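Local coordinates for protein C-domain type II peptide synthetase (Streptomyces globisporus, PDB 4ZNM) that belongs to the condensation-domain family of peptide synthetases, a two-lobed alpha/beta fold of the CoA-dependent acyltransferase clan, at residues E65-V70 with P135-V140; V70-E75 with L93-A98; N122-T127 with V152-H157. All coordinates share one frame; numbering follows the deposited sequence.

Two of the contacts pack helices on a sheet and the third joins a helix end to a loop, all in one lobe of the condensation domain. Interactions 1 and 3 meet across one sheet, in which strands 137-143 and 148-156 are antiparallel neighbours; Val140 O lies 2.8 Å from Val152 N, and the two centres are about 13 Å apart. Interaction 1 covers one face with helix 60-73, interaction 3 the opposite face with helix 110-125. Interaction 2, centred about 8 Å from interaction 1, continues helix 60-73 to its end and shares Val70. A sodium ion is held by Pro135 O together with Ser130 and Glu133, about 9 Å from the side chain of Ile154 and about 11 Å from that of Val71.

Interaction 1. Residues E65-V70 with P135-V140; sequences EALGDV and PLLRAV. With NA (sodium ion), chain C.
Leu67 and Leu137 touch between a helix and a sheet, their side chains crossing obliquely, with Leu67 CD1 4.2 Å from Leu137 CD2. The same Leu67 CD1 settles on the methyl of Ala139, 3.9 Å from Ala139 CB, and so fits between two strand residues that face the helix. Leu67 CG stands anti to the backbone N (chi1 -165°), which directs the side chain toward the strand. One turn on, in one of its two modelled conformers, Val70 meets Leu137 at about a right angle: Val70 CG1 lies 3.9 Å from Leu137 CD2. In that conformer the methyl of Leu137 is touched by both helix residues, whereas Ala139 offers only its methyl to Leu67. No hydrogen bond joins the segments; all four side chains are buried and the packing is purely apolar. Helix 65-70 runs nearly antiparallel to strand 137-140, at 159°, with the axes 10.0 Å apart. Helix 162-180 lies alongside, touching Ala66, and Asp69 forms a salt bridge with its Arg179. Just before the strand, Pro135, which follows a cis peptide bond, turns its carbonyl away to the sodium ion, with Pro135 O 2.3 Å from the metal. Water 1 and the carbonyl oxygens of Ser130 and Glu133 also bind this ion, which thus sits at the entry to the strand. A helix laid along a sheet strand through leucine, valine and alanine is the layered alpha/beta packing of the condensation-domain lobe.

Interaction 2. Residues V70-E75 with L93-A98; sequences VVVRHE and LPAGPA
Ala95 pushes its single methyl against two successive valines of the last helical turn, and this is the tight part of the contact: Ala95 CB lies 3.7 Å from Val72 CG2 and 3.8 Å from Val71 CG1. The valines present different branches. Val71 uses the methyl anti to its own nitrogen (chi1 170°), Val72 the one anti to its carbonyl carbon, so the two methyls converge on Ala95 from neighbouring positions of the helix. The backbones come close here too, with Val72 CA 5.8 Å from Ala95 CA. Val71 is the inner, better covered side and also packs on Leu137 of the sheet. The helix ends after Arg73, whose CG lies 3.6 Å above one face of the His74 ring, toward its rim; Arg73 NE and His74 NE2 both bond to Asp171. Arg73, His74 and Glu75 open the RHExLR signature of condensation domains, and the arginine closing it, Arg78, sews the two segments together: its guanidinium group bonds to the carbonyl oxygens of Val71 and Val72 at the helix end and to that of Leu93 in the loop, while also touching Ala95. Val72 is exposed, although its one methyl packs closely, and no hydrogen bond passes directly between the segments. The loose side is the loop beyond Ala95, running on through exposed Gly96, Pro97 and Ala98, the last two against a crystal neighbour.

Interaction 3. Residues N122-T127 with V152-H157; sequences NEVEST and VLIAHH
The last turn of helix 110-125 lies over strand 148-156, with Val124 CA 7.6 Å from Val152 CA and 7.5 Å from Ile154 CA, so one helix residue stands above two strand residues that point to the same face. Val124 and Val152 meet tip to tip: Val152 CG1 nestles between the branches of Val124, 3.8 Å from Val124 CG1 and 3.8 Å from Val124 CB. Val124 and Ile154 instead slide past each other in opposite directions, with Val124 CG1 4.0 Å from Ile154 CB and close also to Ile154 CG2. That methyl of Val124, opposite its backbone N (chi1 168°), therefore fits between the two strand side chains. The delta methyl of Ile154 reaches up to the end of the helix, 3.9 Å from Val124 O. This carbonyl is gripped twice by Thr127: its backbone N lies 2.9 Å from Val124 O, and its hydroxyl comes closer still, with Thr127 OG1 2.7 Å from Val124 O in the carbonyl plane on a lone pair (C=O...O angle 141°). Ser126 OG likewise donates to Glu123 O, but tilted 18° from that carbonyl plane. The two hydroxyls take up carbonyls at the C-terminal end of the helix, where the chain turns toward the sodium-binding loop. Thr127 OG1 also bonds to Arg138 on the neighbouring strand. Around this apolar contact Glu125 makes salt bridges to Arg246 and Arg396. Strand 148-156 ends at His156, and His156 and His157 open the HHxxxD signature; helix 110-125 thus packs on the sheet beside the strand that delivers this signature of the condensation-domain fold.

Interaction 1. Residues E65-V70 with P135-V140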
ATOM      1  N   GLU A  65      25.030   2.055 -11.144  1.00 19.78           N
ATOM      2  CA  GLU A  65      24.720   2.360 -12.541  1.00 22.42           C
ATOM      3  C   GLU A  65      23.346   1.824 -12.934  1.00 24.36           C
ATOM      4  O   GLU A  65      22.590   2.511 -13.612  1.00 21.69           O
ATOM      5  CB  GLU A  65      25.776   1.776 -13.474  1.00 23.07           C
ATOM      6  CG  GLU A  65      27.121   2.479 -13.469  1.00 49.46           C
ATOM      7  CD  GLU A  65      28.216   1.686 -14.212  1.00 73.79           C
ATOM      8  OE1 GLU A  65      28.043   0.463 -14.445  1.00 79.28           O
ATOM      9  OE2 GLU A  65      29.251   2.294 -14.558  1.00 81.97           O
ATOM     10  N   ALA A  66      23.024   0.608 -12.510  1.00 23.56           N
ATOM     11  CA  ALA A  66      21.731   0.021 -12.812  1.00 22.44           C
ATOM     12  C   ALA A  66      20.597   0.855 -12.228  1.00 18.89           C
ATOM     13  O   ALA A  66      19.533   0.965 -12.811  1.00 23.46           O
ATOM     14  CB  ALA A  66      21.672  -1.418 -12.290  1.00 18.30           C
ATOM     15  N   LEU A  67      20.809   1.403 -11.040  1.00 23.95           N
ATOM     16  CA  LEU A  67      19.799   2.239 -10.409  1.00 20.33           C
ATOM     17  C   LEU A  67      19.540   3.512 -11.234  1.00 22.66           C
ATOM     18  O   LEU A  67      18.384   3.926 -11.412  1.00 27.28           O
ATOM     19  CB  LEU A  67      20.216   2.599  -8.988  1.00 27.30           C
ATOM     20  CG  LEU A  67      19.010   3.149  -8.228  1.00 45.08           C
ATOM     21  CD1 LEU A  67      18.368   2.008  -7.480  1.00 51.39           C
ATOM     22  CD2 LEU A  67      19.390   4.298  -7.322  1.00 56.47           C
ATOM     23  N   GLY A  68      20.605   4.113 -11.737  1.00 23.03           N
ATOM     24  CA  GLY A  68      20.500   5.155 -12.749  1.00 25.15           C
ATOM     25  C   GLY A  68      19.667   4.696 -13.945  1.00 22.49           C
ATOM     26  O   GLY A  68      18.773   5.405 -14.395  1.00 22.36           O
ATOM     27  N   ASP A  69      19.916   3.479 -14.407  1.00 21.39           N
ATOM     28  CA  ASP A  69      19.223   2.912 -15.585  1.00 21.77           C
ATOM     29  C   ASP A  69      17.716   2.829 -15.341  1.00 19.13           C
ATOM     30  O   ASP A  69      16.911   3.107 -16.234  1.00 19.66           O
ATOM     31  CB  ASP A  69      19.720   1.493 -15.914  1.00 26.67           C
ATOM     32  CG  ASP A  69      21.143   1.452 -16.444  1.00 31.39           C
ATOM     33  OD1 ASP A  69      21.650   2.512 -16.863  1.00 34.25           O
ATOM     34  OD2 ASP A  69      21.751   0.335 -16.471  1.00 32.85           O
ATOM     35  N   VAL A  70      17.343   2.448 -14.119  0.54 19.25           N
ATOM     36  CA  VAL A  70      15.949   2.171 -13.813  0.54 21.22           C
ATOM     37  C   VAL A  70      15.172   3.471 -13.632  0.54 21.25           C
ATOM     38  O   VAL A  70      13.954   3.498 -13.823  0.54 21.96           O
ATOM     39  CB  VAL A  70      15.808   1.245 -12.573  0.54 20.58           C
ATOM     40  CG1 VAL A  70      15.986   1.995 -11.248  0.54 22.96           C
ATOM     41  CG2 VAL A  70      14.441   0.566 -12.585  0.54 25.60           C
ATOM     42  N   PRO A 135      16.092  13.143  -5.934  1.00 24.86           N
ATOM     43  CA  PRO A 135      15.548  11.895  -6.481  1.00 20.21           C
ATOM     44  C   PRO A 135      14.148  11.577  -5.955  1.00 19.62           C
ATOM     45  O   PRO A 135      13.732  12.086  -4.929  1.00 20.95           O
ATOM     46  CB  PRO A 135      16.545  10.846  -6.010  1.00 21.68           C
ATOM     47  CG  PRO A 135      17.002  11.353  -4.671  1.00 24.46           C
ATOM     48  CD  PRO A 135      17.021  12.883  -4.809  1.00 27.13           C
ATOM     49  N   LEU A 136      13.446  10.721  -6.679  1.00 18.03           N
ATOM     50  CA  LEU A 136      12.202  10.145  -6.227  1.00 20.09           C
ATOM     51  C   LEU A 136      12.371   8.671  -5.837  1.00 22.90           C
ATOM     52  O   LEU A 136      11.406   8.014  -5.431  1.00 21.05           O
ATOM     53  CB  LEU A 136      11.172  10.283  -7.334  1.00 19.54           C
ATOM     54  CG  LEU A 136      10.814  11.739  -7.679  1.00 21.35           C
ATOM     55  CD1 LEU A 136       9.833  11.721  -8.831  1.00 24.75           C
ATOM     56  CD2 LEU A 136      10.236  12.439  -6.476  1.00 24.93           C
ATOM     57  N   LEU A 137      13.598   8.149  -5.988  1.00 20.72           N
ATOM     58  CA  LEU A 137      13.920   6.772  -5.622  1.00 19.96           C
ATOM     59  C   LEU A 137      15.318   6.802  -5.042  1.00 21.99           C
ATOM     60  O   LEU A 137      16.196   7.364  -5.663  1.00 21.66           O
ATOM     61  CB  LEU A 137      13.874   5.837  -6.835  1.00 20.74           C
ATOM     62  CG  LEU A 137      14.415   4.411  -6.681  1.00 24.80           C
ATOM     63  CD1 LEU A 137      13.482   3.527  -5.829  1.00 24.58           C
ATOM     64  CD2 LEU A 137      14.632   3.734  -8.063  1.00 23.60           C
ATOM     65  N   ARG A 138      15.500   6.234  -3.859  1.00 19.21           N
ATOM     66  CA  ARG A 138      16.834   6.013  -3.313  1.00 20.31           C
ATOM     67  C   ARG A 138      17.029   4.556  -2.953  1.00 24.29           C
ATOM     68  O   ARG A 138      16.057   3.825  -2.756  1.00 18.05           O
ATOM     69  CB  ARG A 138      17.078   6.833  -2.068  1.00 24.19           C
ATOM     70  CG  ARG A 138      17.159   8.309  -2.312  1.00 31.18           C
ATOM     71  CD  ARG A 138      17.758   9.053  -1.109  1.00 30.24           C
ATOM     72  NE  ARG A 138      16.807   9.229  -0.008  1.00 37.95           N
ATOM     73  CZ  ARG A 138      16.744   8.470   1.085  1.00 38.89           C
ATOM     74  NH1 ARG A 138      15.837   8.764   2.027  1.00 31.90           N
ATOM     75  NH2 ARG A 138      17.586   7.435   1.247  1.00 42.60           N
ATOM     76  N   ALA A 139      18.290   4.167  -2.803  1.00 27.50           N
ATOM     77  CA  ALA A 139      18.627   2.807  -2.417  1.00 23.30           C
ATOM     78  C   ALA A 139      19.720   2.790  -1.373  1.00 19.81           C
ATOM     79  O   ALA A 139      20.701   3.561  -1.438  1.00 20.96           O
ATOM     80  CB  ALA A 139      19.068   2.023  -3.611  1.00 21.81           C
ATOM     81  N   VAL A 140      19.556   1.880  -0.432  1.00 19.46           N
ATOM     82  CA  VAL A 140      20.541   1.645   0.597  1.00 18.25           C
ATOM     83  C   VAL A 140      20.829   0.126   0.589  1.00 20.29           C
ATOM     84  O   VAL A 140      19.930  -0.687   0.760  1.00 20.11           O
ATOM     85  CB  VAL A 140      20.047   2.119   1.963  1.00 21.54           C
ATOM     86  CG1 VAL A 140      21.084   1.867   3.020  1.00 23.33           C
ATOM     87  CG2 VAL A 140      19.683   3.601   1.910  1.00 25.83           C
TER
HETATM   88 NA    NA C 501      13.246  14.073  -3.899  1.00 23.63          NA
HETATM   89  O   HOH W   1      14.810  14.194  -2.286  1.00 30.08           O

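Interaction 2. Residues V70-E75 with L93-A98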
ATOM      1  N   VAL A  70      17.343   2.448 -14.119  0.54 19.25           N
ATOM      2  CA  VAL A  70      15.949   2.171 -13.813  0.54 21.22           C
ATOM      3  C   VAL A  70      15.172   3.471 -13.632  0.54 21.25           C
ATOM      4  O   VAL A  70      13.954   3.498 -13.823  0.54 21.96           O
ATOM      5  CB  VAL A  70      15.808   1.245 -12.573  0.54 20.58           C
ATOM      6  CG1 VAL A  70      15.986   1.995 -11.248  0.54 22.96           C
ATOM      7  CG2 VAL A  70      14.441   0.566 -12.585  0.54 25.60           C
ATOM      8  N   VAL A  71      15.876   4.553 -13.305  1.00 20.58           N
ATOM      9  CA  VAL A  71      15.260   5.867 -13.234  1.00 18.94           C
ATOM     10  C   VAL A  71      15.091   6.434 -14.645  1.00 18.29           C
ATOM     11  O   VAL A  71      14.071   7.055 -14.944  1.00 23.55           O
ATOM     12  CB  VAL A  71      16.079   6.819 -12.357  1.00 25.15           C
ATOM     13  CG1 VAL A  71      15.564   8.252 -12.502  1.00 25.87           C
ATOM     14  CG2 VAL A  71      15.979   6.361 -10.877  1.00 25.14           C
ATOM     15  N   VAL A  72      16.067   6.199 -15.520  1.00 22.72           N
ATOM     16  CA  VAL A  72      15.931   6.642 -16.901  1.00 20.40           C
ATOM     17  C   VAL A  72      14.759   5.891 -17.528  1.00 25.91           C
ATOM     18  O   VAL A  72      13.996   6.458 -18.286  1.00 22.65           O
ATOM     19  CB  VAL A  72      17.183   6.425 -17.701  1.00 25.56           C
ATOM     20  CG1 VAL A  72      16.905   6.613 -19.180  1.00 29.78           C
ATOM     21  CG2 VAL A  72      18.316   7.357 -17.217  1.00 31.26           C
ATOM     22  N   ARG A  73      14.636   4.612 -17.194  1.00 21.58           N
ATOM     23  CA  ARG A  73      13.616   3.737 -17.773  1.00 26.14           C
ATOM     24  C   ARG A  73      12.172   4.155 -17.472  1.00 24.48           C
ATOM     25  O   ARG A  73      11.298   4.006 -18.321  1.00 21.56           O
ATOM     26  CB  ARG A  73      13.843   2.321 -17.254  1.00 25.28           C
ATOM     27  CG  ARG A  73      12.788   1.313 -17.627  1.00 27.15           C
ATOM     28  CD  ARG A  73      13.269  -0.089 -17.300  1.00 24.83           C
ATOM     29  NE  ARG A  73      12.206  -1.057 -17.493  1.00 21.08           N
ATOM     30  CZ  ARG A  73      11.967  -1.709 -18.626  1.00 27.48           C
ATOM     31  NH1 ARG A  73      12.746  -1.546 -19.698  1.00 26.43           N
ATOM     32  NH2 ARG A  73      10.943  -2.550 -18.676  1.00 27.84           N
ATOM     33  N   HIS A  74      11.931   4.654 -16.265  1.00 24.16           N
ATOM     34  CA  HIS A  74      10.572   4.937 -15.789  1.00 22.41           C
ATOM     35  C   HIS A  74      10.372   6.433 -15.519  1.00 23.62           C
ATOM     36  O   HIS A  74      10.884   6.975 -14.528  1.00 22.79           O
ATOM     37  CB  HIS A  74      10.275   4.150 -14.517  1.00 20.55           C
ATOM     38  CG  HIS A  74      10.255   2.670 -14.723  1.00 23.26           C
ATOM     39  ND1 HIS A  74       9.288   2.039 -15.479  1.00 21.28           N
ATOM     40  CD2 HIS A  74      11.090   1.694 -14.285  1.00 24.24           C
ATOM     41  CE1 HIS A  74       9.543   0.740 -15.516  1.00 22.98           C
ATOM     42  NE2 HIS A  74      10.628   0.507 -14.794  1.00 21.81           N
ATOM     43  N   GLU A  75       9.603   7.086 -16.381  1.00 25.64           N
ATOM     44  CA  GLU A  75       9.325   8.531 -16.227  1.00 24.98           C
ATOM     45  C   GLU A  75       8.711   8.907 -14.887  1.00 23.82           C
ATOM     46  O   GLU A  75       8.998   9.980 -14.368  1.00 23.22           O
ATOM     47  CB  GLU A  75       8.385   9.033 -17.325  1.00 26.11           C
ATOM     48  CG  GLU A  75       9.082   9.197 -18.629  1.00 31.44           C
ATOM     49  CD  GLU A  75       8.171   9.582 -19.784  1.00 44.58           C
ATOM     50  OE1 GLU A  75       6.947   9.813 -19.574  1.00 37.15           O
ATOM     51  OE2 GLU A  75       8.714   9.648 -20.914  1.00 47.66           O
ATOM     52  N   LEU A  93      11.504  15.293 -15.499  1.00 27.70           N
ATOM     53  CA  LEU A  93      12.871  15.817 -15.548  1.00 29.85           C
ATOM     54  C   LEU A  93      13.847  14.780 -16.090  1.00 27.84           C
ATOM     55  O   LEU A  93      13.535  13.587 -16.110  1.00 28.65           O
ATOM     56  CB  LEU A  93      13.316  16.270 -14.141  1.00 28.18           C
ATOM     57  CG  LEU A  93      12.363  17.252 -13.459  1.00 28.24           C
ATOM     58  CD1 LEU A  93      12.606  17.298 -11.974  1.00 32.38           C
ATOM     59  CD2 LEU A  93      12.490  18.625 -14.086  1.00 35.94           C
ATOM     60  N   PRO A  94      15.023  15.235 -16.534  1.00 28.79           N
ATOM     61  CA  PRO A  94      16.142  14.316 -16.793  1.00 35.71           C
ATOM     62  C   PRO A  94      16.599  13.630 -15.504  1.00 30.35           C
ATOM     63  O   PRO A  94      16.596  14.273 -14.450  1.00 32.25           O
ATOM     64  CB  PRO A  94      17.239  15.232 -17.350  1.00 32.70           C
ATOM     65  CG  PRO A  94      16.590  16.528 -17.664  1.00 35.50           C
ATOM     66  CD  PRO A  94      15.405  16.645 -16.758  1.00 29.72           C
ATOM     67  N   ALA A  95      16.970  12.355 -15.577  1.00 28.62           N
ATOM     68  CA  ALA A  95      17.427  11.604 -14.399  1.00 27.62           C
ATOM     69  C   ALA A  95      18.547  12.336 -13.683  1.00 27.01           C
ATOM     70  O   ALA A  95      19.391  12.980 -14.319  1.00 31.14           O
ATOM     71  CB  ALA A  95      17.907  10.200 -14.807  1.00 25.70           C
ATOM     72  N   GLY A  96      18.561  12.267 -12.359  1.00 28.33           N
ATOM     73  CA  GLY A  96      19.664  12.888 -11.633  1.00 24.71           C
ATOM     74  C   GLY A  96      20.854  11.910 -11.579  1.00 24.61           C
ATOM     75  O   GLY A  96      20.819  10.830 -12.156  1.00 24.41           O
ATOM     76  N   PRO A  97      21.906  12.282 -10.859  1.00 25.11           N
ATOM     77  CA  PRO A  97      23.073  11.403 -10.678  1.00 23.69           C
ATOM     78  C   PRO A  97      22.720  10.062 -10.074  1.00 22.33           C
ATOM     79  O   PRO A  97      21.982   9.982  -9.085  1.00 25.51           O
ATOM     80  CB  PRO A  97      23.966  12.192  -9.726  1.00 30.07           C
ATOM     81  CG  PRO A  97      23.556  13.625  -9.897  1.00 30.24           C
ATOM     82  CD  PRO A  97      22.072  13.591 -10.196  1.00 29.98           C
ATOM     83  N   ALA A  98      23.223   8.983 -10.665  1.00 21.73           N
ATOM     84  CA  ALA A  98      23.049   7.666 -10.050  1.00 20.11           C
ATOM     85  C   ALA A  98      23.681   7.655  -8.659  1.00 23.01           C
ATOM     86  O   ALA A  98      24.822   8.098  -8.524  1.00 22.01           O
ATOM     87  CB  ALA A  98      23.677   6.613 -10.905  1.00 19.92           C
TER

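Interaction 3. Residues N122-T127 with V152-H157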
ATOM      1  N   ASN A 122      13.580  -0.134   8.725  1.00 26.54           N
ATOM      2  CA  ASN A 122      12.840   0.820   9.534  1.00 22.31           C
ATOM      3  C   ASN A 122      13.529   2.157   9.571  1.00 26.07           C
ATOM      4  O   ASN A 122      12.875   3.202   9.556  1.00 25.14           O
ATOM      5  CB  ASN A 122      12.691   0.315  10.963  1.00 28.96           C
ATOM      6  CG  ASN A 122      11.397  -0.415  11.176  1.00 39.22           C
ATOM      7  OD1 ASN A 122      10.797  -0.919  10.227  1.00 43.79           O
ATOM      8  ND2 ASN A 122      10.954  -0.475  12.413  1.00 41.48           N
ATOM      9  N   GLU A 123      14.856   2.121   9.638  1.00 22.62           N
ATOM     10  CA  GLU A 123      15.621   3.360   9.689  1.00 28.96           C
ATOM     11  C   GLU A 123      15.417   4.119   8.391  1.00 20.26           C
ATOM     12  O   GLU A 123      15.179   5.320   8.403  1.00 26.85           O
ATOM     13  CB  GLU A 123      17.120   3.093   9.917  1.00 33.55           C
ATOM     14  CG  GLU A 123      17.907   4.393   9.992  1.00 42.63           C
ATOM     15  CD  GLU A 123      19.396   4.185   9.931  1.00 50.95           C
ATOM     16  OE1 GLU A 123      19.858   3.086  10.302  1.00 40.71           O
ATOM     17  OE2 GLU A 123      20.105   5.126   9.512  1.00 57.77           O
ATOM     18  N   VAL A 124      15.492   3.430   7.260  1.00 24.03           N
ATOM     19  CA  VAL A 124      15.294   4.110   5.977  1.00 19.95           C
ATOM     20  C   VAL A 124      13.881   4.702   5.935  1.00 21.87           C
ATOM     21  O   VAL A 124      13.710   5.836   5.546  1.00 19.84           O
ATOM     22  CB  VAL A 124      15.542   3.167   4.783  1.00 17.60           C
ATOM     23  CG1 VAL A 124      15.042   3.786   3.477  1.00 20.32           C
ATOM     24  CG2 VAL A 124      17.016   2.838   4.703  1.00 18.35           C
ATOM     25  N   GLU A 125      12.884   3.965   6.419  1.00 23.47           N
ATOM     26  CA  GLU A 125      11.502   4.466   6.435  1.00 23.60           C
ATOM     27  C   GLU A 125      11.337   5.710   7.296  1.00 19.96           C
ATOM     28  O   GLU A 125      10.426   6.493   7.075  1.00 22.63           O
ATOM     29  CB  GLU A 125      10.530   3.382   6.942  1.00 23.98           C
ATOM     30  CG  GLU A 125       9.081   3.755   6.795  1.00 33.97           C
ATOM     31  CD  GLU A 125       8.122   2.743   7.447  1.00 41.71           C
ATOM     32  OE1 GLU A 125       6.902   3.075   7.575  1.00 28.25           O
ATOM     33  OE2 GLU A 125       8.587   1.643   7.832  1.00 47.46           O
ATOM     34  N   SER A 126      12.178   5.882   8.311  1.00 21.70           N
ATOM     35  CA  SER A 126      12.097   7.102   9.103  1.00 21.46           C
ATOM     36  C   SER A 126      12.776   8.310   8.456  1.00 21.26           C
ATOM     37  O   SER A 126      12.678   9.399   8.996  1.00 22.14           O
ATOM     38  CB  SER A 126      12.695   6.902  10.484  1.00 23.11           C
ATOM     39  OG  SER A 126      14.108   6.829  10.371  1.00 30.09           O
ATOM     40  N   THR A 127      13.406   8.147   7.303  1.00 25.01           N
ATOM     41  CA  THR A 127      14.012   9.280   6.625  1.00 26.33           C
ATOM     42  C   THR A 127      13.050   9.856   5.587  1.00 31.06           C
ATOM     43  O   THR A 127      12.067   9.217   5.218  1.00 26.66           O
ATOM     44  CB  THR A 127      15.334   8.904   5.948  1.00 27.94           C
ATOM     45  OG1 THR A 127      15.092   8.017   4.842  1.00 31.15           O
ATOM     46  CG2 THR A 127      16.262   8.258   6.955  1.00 27.00           C
ATOM     47  N   VAL A 152      17.524  -2.060   0.394  1.00 20.42           N
ATOM     48  CA  VAL A 152      16.328  -1.271   0.717  1.00 17.24           C
ATOM     49  C   VAL A 152      16.091  -0.198  -0.329  1.00 19.14           C
ATOM     50  O   VAL A 152      16.954   0.617  -0.612  1.00 19.50           O
ATOM     51  CB  VAL A 152      16.414  -0.593   2.087  1.00 22.12           C
ATOM     52  CG1 VAL A 152      15.120   0.184   2.398  1.00 23.75           C
ATOM     53  CG2 VAL A 152      16.708  -1.622   3.177  1.00 19.68           C
ATOM     54  N   LEU A 153      14.901  -0.217  -0.906  1.00 21.80           N
ATOM     55  CA  LEU A 153      14.480   0.855  -1.775  1.00 19.88           C
ATOM     56  C   LEU A 153      13.402   1.728  -1.133  1.00 23.93           C
ATOM     57  O   LEU A 153      12.500   1.255  -0.410  1.00 20.79           O
ATOM     58  CB  LEU A 153      13.968   0.280  -3.085  1.00 20.39           C
ATOM     59  CG  LEU A 153      14.915  -0.677  -3.814  1.00 21.93           C
ATOM     60  CD1 LEU A 153      14.250  -1.101  -5.147  1.00 22.20           C
ATOM     61  CD2 LEU A 153      16.282  -0.020  -4.038  1.00 23.99           C
ATOM     62  N   ILE A 154      13.488   3.010  -1.425  1.00 17.50           N
ATOM     63  CA  ILE A 154      12.482   3.954  -0.989  1.00 19.00           C
ATOM     64  C   ILE A 154      12.123   4.865  -2.137  1.00 19.08           C
ATOM     65  O   ILE A 154      12.979   5.337  -2.870  1.00 20.96           O
ATOM     66  CB  ILE A 154      12.960   4.746   0.209  1.00 21.85           C
ATOM     67  CG1 ILE A 154      11.868   5.714   0.652  1.00 24.21           C
ATOM     68  CG2 ILE A 154      14.252   5.435  -0.107  1.00 23.01           C
ATOM     69  CD1 ILE A 154      12.196   6.398   1.960  1.00 21.88           C
ATOM     70  N   ALA A 155      10.827   5.079  -2.289  1.00 17.12           N
ATOM     71  CA  ALA A 155      10.307   5.870  -3.387  1.00 22.80           C
ATOM     72  C   ALA A 155       9.140   6.690  -2.898  1.00 19.55           C
ATOM     73  O   ALA A 155       8.386   6.260  -2.018  1.00 16.81           O
ATOM     74  CB  ALA A 155       9.863   4.962  -4.513  1.00 23.26           C
ATOM     75  N   HIS A 156       8.963   7.859  -3.491  1.00 18.24           N
ATOM     76  CA  HIS A 156       7.842   8.677  -3.120  1.00 21.79           C
ATOM     77  C   HIS A 156       6.562   7.997  -3.581  1.00 22.14           C
ATOM     78  O   HIS A 156       6.468   7.460  -4.685  1.00 22.15           O
ATOM     79  CB  HIS A 156       7.950  10.084  -3.691  1.00 20.98           C
ATOM     80  CG  HIS A 156       7.165  11.069  -2.892  1.00 19.56           C
ATOM     81  ND1 HIS A 156       5.820  11.301  -3.099  1.00 18.13           N
ATOM     82  CD2 HIS A 156       7.517  11.819  -1.822  1.00 18.38           C
ATOM     83  CE1 HIS A 156       5.386  12.176  -2.203  1.00 21.33           C
ATOM     84  NE2 HIS A 156       6.400  12.505  -1.419  1.00 20.32           N
ATOM     85  N   HIS A 157       5.570   8.015  -2.708  1.00 19.28           N
ATOM     86  CA  HIS A 157       4.380   7.198  -2.900  1.00 19.04           C
ATOM     87  C   HIS A 157       3.380   7.849  -3.870  1.00 20.81           C
ATOM     88  O   HIS A 157       2.364   7.231  -4.244  1.00 22.94           O
ATOM     89  CB  HIS A 157       3.805   6.918  -1.514  1.00 22.12           C
ATOM     90  CG  HIS A 157       2.799   5.801  -1.460  1.00 23.13           C
ATOM     91  ND1 HIS A 157       2.563   4.927  -2.504  1.00 26.07           N
ATOM     92  CD2 HIS A 157       1.962   5.428  -0.468  1.00 27.57           C
ATOM     93  CE1 HIS A 157       1.626   4.066  -2.153  1.00 26.76           C
ATOM     94  NE2 HIS A 157       1.241   4.350  -0.923  1.00 28.70           N
TER